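Local coordinates for protein Ent-copalyl diphosphate synthase (Streptomyces platensis, PDB 5BP8) that is a class II diterpene cyclase, a largely helical enzyme related in part to squalene-hopene cyclase, at residues Tyr261-Gln264 and Ala265-Asn269; Ala509-Leu512 and Ala513-Leu517. All coordinates share one frame; numbering follows the deposited sequence.

Following the chain from its N terminus, interaction 1 (261-269) comes first, on helix 260-274, and interaction 2 (509-517) follows near the C terminus, on helix 504-518. Each joins residues within one unbroken helix, so neither closes a loop; they lie in series and do not nest or cross. What relates them is packing between the two helices, far apart in sequence: Val267 CA sits 4.0 Å from Ala509 CB, and the centres of the interactions are about 14 Å apart. Interaction 1 faces helices 282-291 and 307-319 as well, whereas interaction 2 reaches helices 7-20, 449-461 and 469-484, so the pair bridges several helices of this mainly helical fold.

Interaction 1. Residues Tyr261-Gln264 and Ala265-Asn269; sequences YFEQ and AWVLN
Phe262 and Trp266, one turn apart on helix 260-274, form an edge-to-face aromatic pair of the i to i+4 kind within the mainly helical fold expected of a class II terpene cyclase. The evidence is geometric: the ring planes stand at 77°, and the phenyl centroid lies 4.6 Å from that of the six-membered ring of Trp266. Phe262 presents the edge carrying CD1 and CE1, with CE1 3.3 Å above the indole plane and over its centre. Packing is tight, since Phe262 CD1 comes within 3.2 Å of Trp266 CE3. Two torsions bring this about. In Phe262, CG is turned away from the backbone N and lies beside the carbonyl carbon (chi1 163°), which carries the ring outward from the backbone, across the helix direction, so that its CD1-CE1 edge lies against the indole face; Trp266 has chi1 -93°, well displaced from the staggered value near -60°. The helix sets the spacing: Trp266 N donates to Phe262 O at 3.0 Å. Beyond the pair, Phe262 meets the ring of Trp495 and Trp266 that of His354, and both aromatic residues touch Asp309, which closes the DSDD sequence, a match to the DXDD motif of class II cyclases.

One residue further round the helix, the contact is quieter. Glu263 and Val267 run side by side, pointing the same way, with Glu263 CG 4.0 Å from Val267 CG2; the carboxylate extends past this apolar stem, and OE2 accepts a hydrogen bond from Leu26 N. Gln264 likewise uses its amide away from the contact, OE1 bonding to Ser287 OG on helix 282-291. Its backbone O instead receives Leu268 N in a helical hydrogen bond, and the Leu268 side chain folds close to the same oxygen, with CG 3.3 Å from Gln264 O.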
ATOM      1  N   TYR A 261     -10.428   7.316   2.450  1.00 19.14           N
ATOM      2  CA  TYR A 261     -10.303   7.599   3.900  1.00 19.10           C
ATOM      3  C   TYR A 261      -8.870   7.570   4.409  1.00 19.72           C
ATOM      4  O   TYR A 261      -8.445   8.449   5.186  1.00 19.44           O
ATOM      5  CB  TYR A 261     -11.148   6.624   4.691  1.00 19.78           C
ATOM      6  CG  TYR A 261     -12.645   6.630   4.369  1.00 20.00           C
ATOM      7  CD1 TYR A 261     -13.328   7.823   4.083  1.00 21.51           C
ATOM      8  CD2 TYR A 261     -13.396   5.462   4.436  1.00 19.94           C
ATOM      9  CE1 TYR A 261     -14.690   7.830   3.844  1.00 21.16           C
ATOM     10  CE2 TYR A 261     -14.749   5.463   4.189  1.00 20.66           C
ATOM     11  CZ  TYR A 261     -15.401   6.650   3.923  1.00 21.06           C
ATOM     12  OH  TYR A 261     -16.767   6.651   3.679  1.00 22.52           O
ATOM     13  N   PHE A 262      -8.099   6.573   3.976  1.00 18.65           N
ATOM     14  CA  PHE A 262      -6.655   6.551   4.222  1.00 19.71           C
ATOM     15  C   PHE A 262      -6.005   7.872   3.771  1.00 18.78           C
ATOM     16  O   PHE A 262      -5.287   8.532   4.536  1.00 18.82           O
ATOM     17  CB  PHE A 262      -6.075   5.305   3.509  1.00 20.99           C
ATOM     18  CG  PHE A 262      -4.580   5.318   3.300  1.00 22.32           C
ATOM     19  CD1 PHE A 262      -3.692   5.621   4.320  1.00 24.98           C
ATOM     20  CD2 PHE A 262      -4.051   4.940   2.105  1.00 26.39           C
ATOM     21  CE1 PHE A 262      -2.303   5.592   4.112  1.00 25.24           C
ATOM     22  CE2 PHE A 262      -2.669   4.906   1.896  1.00 26.56           C
ATOM     23  CZ  PHE A 262      -1.798   5.239   2.906  1.00 25.67           C
ATOM     24  N   GLU A 263      -6.267   8.281   2.538  1.00 17.94           N
ATOM     25  CA  GLU A 263      -5.627   9.501   2.037  1.00 18.38           C
ATOM     26  C   GLU A 263      -6.072  10.746   2.832  1.00 18.60           C
ATOM     27  O   GLU A 263      -5.227  11.575   3.226  1.00 20.01           O
ATOM     28  CB  GLU A 263      -5.927   9.684   0.549  1.00 18.96           C
ATOM     29  CG  GLU A 263      -5.424  11.020   0.017  1.00 19.99           C
ATOM     30  CD  GLU A 263      -5.491  11.076  -1.485  1.00 20.72           C
ATOM     31  OE1 GLU A 263      -6.219  11.951  -1.974  1.00 22.11           O
ATOM     32  OE2 GLU A 263      -4.792  10.267  -2.155  1.00 19.91           O
ATOM     33  N   GLN A 264      -7.375  10.860   3.070  1.00 18.20           N
ATOM     34  CA  GLN A 264      -7.906  12.041   3.790  1.00 19.10           C
ATOM     35  C   GLN A 264      -7.262  12.158   5.175  1.00 19.77           C
ATOM     36  O   GLN A 264      -6.779  13.235   5.537  1.00 20.81           O
ATOM     37  CB  GLN A 264      -9.416  11.993   3.906  1.00 19.40           C
ATOM     38  CG  GLN A 264     -10.100  12.241   2.581  1.00 20.19           C
ATOM     39  CD  GLN A 264     -11.615  12.110   2.609  1.00 21.40           C
ATOM     40  OE1 GLN A 264     -12.207  11.427   3.452  1.00 21.81           O
ATOM     41  NE2 GLN A 264     -12.251  12.713   1.616  1.00 23.41           N
ATOM     42  N   ALA A 265      -7.222  11.051   5.919  1.00 19.34           N
ATOM     43  CA  ALA A 265      -6.655  11.072   7.278  1.00 20.75           C
ATOM     44  C   ALA A 265      -5.155  11.344   7.284  1.00 21.97           C
ATOM     45  O   ALA A 265      -4.648  12.125   8.097  1.00 21.40           O
ATOM     46  CB  ALA A 265      -6.937   9.763   7.973  1.00 20.85           C
ATOM     47  N   TRP A 266      -4.435  10.680   6.384  1.00 22.12           N
ATOM     48  CA  TRP A 266      -2.985  10.847   6.339  1.00 23.15           C
ATOM     49  C   TRP A 266      -2.604  12.276   5.905  1.00 22.99           C
ATOM     50  O   TRP A 266      -1.709  12.888   6.495  1.00 22.60           O
ATOM     51  CB  TRP A 266      -2.308   9.774   5.462  1.00 23.66           C
ATOM     52  CG  TRP A 266      -1.806   8.494   6.240  1.00 24.83           C
ATOM     53  CD1 TRP A 266      -0.500   8.137   6.451  1.00 25.09           C
ATOM     54  CD2 TRP A 266      -2.607   7.459   6.890  1.00 25.48           C
ATOM     55  NE1 TRP A 266      -0.430   6.954   7.152  1.00 25.13           N
ATOM     56  CE2 TRP A 266      -1.697   6.510   7.440  1.00 26.02           C
ATOM     57  CE3 TRP A 266      -3.989   7.262   7.078  1.00 24.20           C
ATOM     58  CZ2 TRP A 266      -2.127   5.345   8.140  1.00 25.81           C
ATOM     59  CZ3 TRP A 266      -4.426   6.057   7.748  1.00 25.93           C
ATOM     60  CH2 TRP A 266      -3.496   5.138   8.278  1.00 25.43           C
ATOM     61  N   VAL A 267      -3.309  12.822   4.923  1.00 22.90           N
ATOM     62  CA  VAL A 267      -3.091  14.192   4.506  1.00 24.42           C
ATOM     63  C   VAL A 267      -3.367  15.153   5.665  1.00 24.84           C
ATOM     64  O   VAL A 267      -2.535  16.026   5.971  1.00 24.36           O
ATOM     65  CB  VAL A 267      -3.946  14.584   3.287  1.00 25.47           C
ATOM     66  CG1 VAL A 267      -3.864  16.083   3.051  1.00 27.97           C
ATOM     67  CG2 VAL A 267      -3.476  13.838   2.035  1.00 24.96           C
ATOM     68  N   LEU A 268      -4.523  14.998   6.313  1.00 23.96           N
ATOM     69  CA  LEU A 268      -4.840  15.856   7.449  1.00 25.08           C
ATOM     70  C   LEU A 268      -3.838  15.731   8.600  1.00 24.44           C
ATOM     71  O   LEU A 268      -3.431  16.747   9.190  1.00 25.45           O
ATOM     72  CB  LEU A 268      -6.255  15.569   7.941  1.00 25.41           C
ATOM     73  CG  LEU A 268      -7.367  16.068   7.032  1.00 26.62           C
ATOM     74  CD1 LEU A 268      -8.684  15.468   7.468  1.00 26.83           C
ATOM     75  CD2 LEU A 268      -7.395  17.597   7.073  1.00 28.10           C
ATOM     76  N   ASN A 269      -3.399  14.513   8.918  1.00 23.76           N
ATOM     77  CA  ASN A 269      -2.422  14.338  10.005  1.00 23.09           C
ATOM     78  C   ASN A 269      -1.045  14.882   9.676  1.00 23.81           C
ATOM     79  O   ASN A 269      -0.370  15.448  10.539  1.00 23.12           O
ATOM     80  CB  ASN A 269      -2.331  12.882  10.487  1.00 22.75           C
ATOM     81  CG  ASN A 269      -3.587  12.444  11.230  1.00 23.36           C
ATOM     82  OD1 ASN A 269      -4.246  13.247  11.911  1.00 22.90           O
ATOM     83  ND2 ASN A 269      -3.939  11.170  11.091  1.00 22.82           N
TER

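Interaction 2. Residues Ala509-Leu512 and Ala513-Leu517. With SO4 (sulfate ion), chain C.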
ATOM      1  N   ALA A 509       2.006  15.069   0.831  1.00 20.92           N
ATOM      2  CA  ALA A 509       1.674  15.701   2.113  1.00 21.82           C
ATOM      3  C   ALA A 509       2.807  15.538   3.111  1.00 21.82           C
ATOM      4  O   ALA A 509       3.120  16.451   3.872  1.00 21.82           O
ATOM      5  CB  ALA A 509       0.364  15.167   2.665  1.00 21.32           C
ATOM      6  N   ALA A 510       3.450  14.374   3.094  1.00 21.45           N
ATOM      7  CA  ALA A 510       4.598  14.134   3.918  1.00 20.86           C
ATOM      8  C   ALA A 510       5.767  15.055   3.575  1.00 20.93           C
ATOM      9  O   ALA A 510       6.461  15.568   4.473  1.00 21.63           O
ATOM     10  CB  ALA A 510       5.019  12.666   3.832  1.00 20.98           C
ATOM     11  N   ARG A 511       5.971  15.274   2.287  1.00 19.92           N
ATOM     12  CA  ARG A 511       7.022  16.160   1.811  1.00 20.86           C
ATOM     13  C   ARG A 511       6.749  17.595   2.290  1.00 21.81           C
ATOM     14  O   ARG A 511       7.638  18.265   2.812  1.00 21.70           O
ATOM     15  CB  ARG A 511       7.137  16.128   0.295  1.00 20.67           C
ATOM     16  CG  ARG A 511       8.154  17.105  -0.275  1.00 22.38           C
ATOM     17  CD  ARG A 511       8.173  17.071  -1.798  1.00 23.07           C
ATOM     18  NE  ARG A 511       9.240  17.892  -2.359  1.00 24.08           N
ATOM     19  CZ  ARG A 511       9.126  19.173  -2.733  1.00 26.80           C
ATOM     20  NH1 ARG A 511       7.985  19.841  -2.613  1.00 27.27           N
ATOM     21  NH2 ARG A 511      10.173  19.789  -3.253  1.00 28.28           N
ATOM     22  N   LEU A 512       5.509  18.022   2.134  1.00 22.26           N
ATOM     23  CA  LEU A 512       5.133  19.388   2.548  1.00 23.45           C
ATOM     24  C   LEU A 512       5.397  19.605   4.043  1.00 24.02           C
ATOM     25  O   LEU A 512       6.012  20.612   4.434  1.00 25.79           O
ATOM     26  CB  LEU A 512       3.691  19.678   2.171  1.00 24.23           C
ATOM     27  CG  LEU A 512       3.128  21.042   2.631  1.00 25.66           C
ATOM     28  CD1 LEU A 512       3.957  22.184   2.090  1.00 26.60           C
ATOM     29  CD2 LEU A 512       1.682  21.205   2.211  1.00 26.45           C
ATOM     30  N   ALA A 513       4.964  18.652   4.864  1.00 23.91           N
ATOM     31  CA  ALA A 513       5.221  18.686   6.308  1.00 24.62           C
ATOM     32  C   ALA A 513       6.706  18.792   6.647  1.00 25.13           C
ATOM     33  O   ALA A 513       7.109  19.627   7.473  1.00 25.02           O
ATOM     34  CB  ALA A 513       4.604  17.475   6.981  1.00 24.59           C
ATOM     35  N   ALA A 514       7.529  17.947   6.020  1.00 24.25           N
ATOM     36  CA  ALA A 514       8.974  17.987   6.186  1.00 25.36           C
ATOM     37  C   ALA A 514       9.574  19.356   5.861  1.00 25.95           C
ATOM     38  O   ALA A 514      10.341  19.900   6.647  1.00 26.39           O
ATOM     39  CB  ALA A 514       9.639  16.922   5.333  1.00 25.22           C
ATOM     40  N   LEU A 515       9.205  19.909   4.715  1.00 25.98           N
ATOM     41  CA  LEU A 515       9.755  21.171   4.272  1.00 27.64           C
ATOM     42  C   LEU A 515       9.295  22.326   5.170  1.00 28.39           C
ATOM     43  O   LEU A 515      10.075  23.241   5.419  1.00 29.62           O
ATOM     44  CB  LEU A 515       9.407  21.445   2.802  1.00 28.42           C
ATOM     45  CG  LEU A 515      10.145  20.599   1.749  1.00 28.65           C
ATOM     46  CD1 LEU A 515       9.658  20.980   0.371  1.00 29.82           C
ATOM     47  CD2 LEU A 515      11.641  20.788   1.805  1.00 30.21           C
ATOM     48  N   ALA A 516       8.071  22.255   5.677  1.00 28.23           N
ATOM     49  CA  ALA A 516       7.566  23.272   6.603  1.00 30.84           C
ATOM     50  C   ALA A 516       8.308  23.209   7.933  1.00 31.93           C
ATOM     51  O   ALA A 516       8.700  24.246   8.482  1.00 33.51           O
ATOM     52  CB  ALA A 516       6.075  23.096   6.827  1.00 30.31           C
ATOM     53  N   LEU A 517       8.486  22.002   8.452  1.00 31.37           N
ATOM     54  CA  LEU A 517       9.190  21.795   9.718  1.00 31.76           C
ATOM     55  C   LEU A 517      10.674  22.120   9.611  1.00 33.49           C
ATOM     56  O   LEU A 517      11.259  22.652  10.555  1.00 33.45           O
ATOM     57  CB  LEU A 517       8.984  20.363  10.217  1.00 31.30           C
ATOM     58  CG  LEU A 517       7.550  20.033  10.635  1.00 30.17           C
ATOM     59  CD1 LEU A 517       7.304  18.535  10.671  1.00 29.78           C
ATOM     60  CD2 LEU A 517       7.217  20.652  11.988  1.00 31.94           C
TER
HETATM   61  S   SO4 C 702       9.372  23.452  -3.874  0.80 45.19           S
HETATM   62  O1  SO4 C 702       9.957  24.525  -3.023  0.80 48.33           O
HETATM   63  O2  SO4 C 702      10.424  22.456  -4.138  0.80 43.61           O
HETATM   64  O3  SO4 C 702       8.903  24.009  -5.162  0.80 48.94           O
HETATM   65  O4  SO4 C 702       8.219  22.844  -3.168  0.80 44.35           O
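From Ala509 to Ala516 the backbone keeps regular alpha-helical i to i+4 hydrogen bonding, including Leu515 N to Arg511 O at 3.0 Å. The one side-chain pairing of note follows that same step: Leu515 lays its CD1 methyl over one face of the Arg511 guanidinium, 3.5 Å above the plane and over its centre, with CD1 3.6 Å from Arg511 CZ. Arg511 gets there by an extended chain, CG opposite the backbone N (chi1 176°) and the stem straight out to NE.

At the guanidinium edge, and near its plane, sits a sulfate ion, probably from the crystallisation liquor. Two nearly straight bonds form a fork: Arg511 NH1 to O4 at 3.1 Å and Arg511 NH2 to O2 at 2.8 Å. NH2 also donates to Leu482 O of helix 469-484, while Arg8 NH2 of helix 7-20 gives the sulfate another bond.

The guanidinium thus has an apolar face against Leu515 and a polar edge engaged by anion and carbonyl. This should fix its rotation, and the two arginines probably balance the sulfate's negative charge where helices 7-20 and 504-518 meet.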